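Local coordinates for uncharacterized protein (Staphylococcus aureus subsp. aureus, PDB 3H04) that is of unknown function but has the alpha/beta-hydrolase fold and is probably a serine hydrolase related to feruloyl esterases, at residues E152-Q157 and R172-V177. Numbering follows the deposited sequence. Where two conformers were deposited one is given.
Sequences ETMIAQ and RFLIYV
Ile-155 and Ile-175 share one first torsion: each sets CG2 anti to its own backbone N and CG1 anti to its carbonyl carbon, and the two side chains lie alongside and point opposite ways. The methyl CG2 of Ile-155 settles on the start of the Ile-175 side chain, 3.8 Å from Ile-175 CA and 3.9 Å from Ile-175 CG1. A second bend, chi2 -53°, carries the other branch of Ile-155 toward Leu-174, where CD1 lies 3.9 Å from the carbonyl O of Leu-174 and 4.3 Å from its CB. Ile-155 thus straddles two successive residues of helix 173-182, one branch on each, in apolar van der Waals packing. In one of its two deposited conformers Met-154 may also brush Leu-174. The centre of the contact lies about 21 Å from the centre of the chain, among the helices inserted between strands 121-125 and 212-217 of the alpha/beta-hydrolase sheet, a common place for the cap of this fold. The short helical segments run roughly antiparallel at 138°, with axes 9.7 Å apart, and no hydrogen bond joins them. Ile-150 and Tyr-178 also touch Ile-155, while Ile-146 of helix 141-147 packs on Leu-174. Beyond the interface, CD1 of Ile-175 sits over the guanidinium centre of Arg-172, which forms a salt bridge with Glu-72 and a hydrogen bond to the carbonyl O of Met-41.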
# COMPACT_ATOMS: atom_id res chain seq x y z
N GLU A 152 15.62 -15.77 15.91
CA GLU A 152 14.95 -16.38 14.75
C GLU A 152 13.85 -17.38 15.12
O GLU A 152 12.98 -17.66 14.29
CB GLU A 152 15.97 -17.13 13.87
CG GLU A 152 16.94 -16.28 13.07
CD GLU A 152 17.99 -17.12 12.30
OE1 GLU A 152 18.82 -17.83 12.93
OE2 GLU A 152 17.97 -17.09 11.05
N THR A 153 13.91 -17.96 16.31
CA THR A 153 12.85 -18.88 16.73
C THR A 153 11.66 -18.04 17.13
O THR A 153 10.56 -18.32 16.71
CB THR A 153 13.21 -19.78 17.90
OG1 THR A 153 14.16 -20.75 17.46
CG2 THR A 153 11.96 -20.52 18.45
N MET A 154 11.93 -17.03 17.96
CA MET A 154 10.95 -16.02 18.37
C MET A 154 10.19 -15.58 17.13
O MET A 154 8.97 -15.64 17.10
CB MET A 154 11.67 -14.84 19.07
CG MET A 154 10.90 -14.09 20.18
SD MET A 154 10.16 -12.58 19.55
CE MET A 154 9.46 -13.26 18.07
N ILE A 155 10.91 -15.18 16.08
CA ILE A 155 10.29 -14.68 14.84
C ILE A 155 9.58 -15.77 14.05
O ILE A 155 8.48 -15.54 13.54
CB ILE A 155 11.31 -13.91 13.94
CG1 ILE A 155 12.04 -12.81 14.76
CG2 ILE A 155 10.64 -13.31 12.72
CD1 ILE A 155 11.15 -11.85 15.51
N ALA A 156 10.14 -16.98 14.00
CA ALA A 156 9.49 -18.04 13.24
C ALA A 156 8.16 -18.41 13.89
O ALA A 156 7.20 -18.77 13.22
CB ALA A 156 10.38 -19.24 13.15
N GLN A 157 8.07 -18.29 15.20
CA GLN A 157 6.81 -18.63 15.87
C GLN A 157 5.75 -17.53 15.75
O GLN A 157 4.65 -17.69 16.27
CB GLN A 157 7.07 -19.04 17.33
CG GLN A 157 7.92 -20.32 17.49
CD GLN A 157 7.38 -21.53 16.67
OE1 GLN A 157 8.06 -22.05 15.78
NE2 GLN A 157 6.14 -21.94 16.96
N ARG A 172 2.71 -10.01 15.21
CA ARG A 172 3.25 -10.42 13.96
C ARG A 172 4.16 -9.32 13.41
O ARG A 172 5.13 -9.63 12.72
CB ARG A 172 2.10 -10.70 12.98
CG ARG A 172 2.59 -11.17 11.65
CD ARG A 172 1.44 -11.61 10.81
NE ARG A 172 1.96 -11.88 9.51
CZ ARG A 172 2.17 -13.08 9.00
NH1 ARG A 172 1.82 -14.19 9.65
NH2 ARG A 172 2.73 -13.13 7.79
N PHE A 173 3.86 -8.07 13.72
CA PHE A 173 4.68 -6.97 13.20
C PHE A 173 6.18 -7.05 13.53
O PHE A 173 7.01 -6.47 12.79
CB PHE A 173 4.09 -5.64 13.60
CG PHE A 173 4.55 -5.17 14.87
CD1 PHE A 173 5.73 -4.47 14.94
CD2 PHE A 173 3.84 -5.44 16.03
CE1 PHE A 173 6.20 -4.04 16.06
CE2 PHE A 173 4.36 -4.94 17.23
CZ PHE A 173 5.54 -4.25 17.22
N LEU A 174 6.55 -7.83 14.55
CA LEU A 174 7.97 -8.01 14.86
C LEU A 174 8.72 -8.73 13.76
O LEU A 174 9.92 -8.58 13.69
CB LEU A 174 8.16 -8.78 16.17
CG LEU A 174 7.76 -8.01 17.42
CD1 LEU A 174 7.72 -8.98 18.63
CD2 LEU A 174 8.68 -6.80 17.68
N ILE A 175 8.01 -9.52 12.94
CA ILE A 175 8.65 -10.16 11.77
C ILE A 175 9.21 -9.08 10.83
O ILE A 175 10.33 -9.21 10.29
CB ILE A 175 7.65 -11.01 10.98
CG1 ILE A 175 7.08 -12.16 11.81
CG2 ILE A 175 8.34 -11.64 9.71
CD1 ILE A 175 5.81 -12.72 11.06
N TYR A 176 8.47 -7.99 10.68
CA TYR A 176 8.89 -6.86 9.82
C TYR A 176 10.03 -6.04 10.49
O TYR A 176 10.99 -5.64 9.81
CB TYR A 176 7.71 -5.96 9.52
CG TYR A 176 8.09 -4.68 8.79
CD1 TYR A 176 8.46 -4.72 7.43
CD2 TYR A 176 8.19 -3.49 9.46
CE1 TYR A 176 8.88 -3.61 6.76
CE2 TYR A 176 8.55 -2.31 8.78
CZ TYR A 176 8.89 -2.38 7.41
OH TYR A 176 9.33 -1.30 6.64
N VAL A 177 9.91 -5.78 11.78
CA VAL A 177 10.96 -5.08 12.52
C VAL A 177 12.27 -5.85 12.39
O VAL A 177 13.36 -5.28 12.13
CB VAL A 177 10.55 -4.94 14.02
CG1 VAL A 177 11.75 -4.58 14.87
CG2 VAL A 177 9.44 -3.81 14.24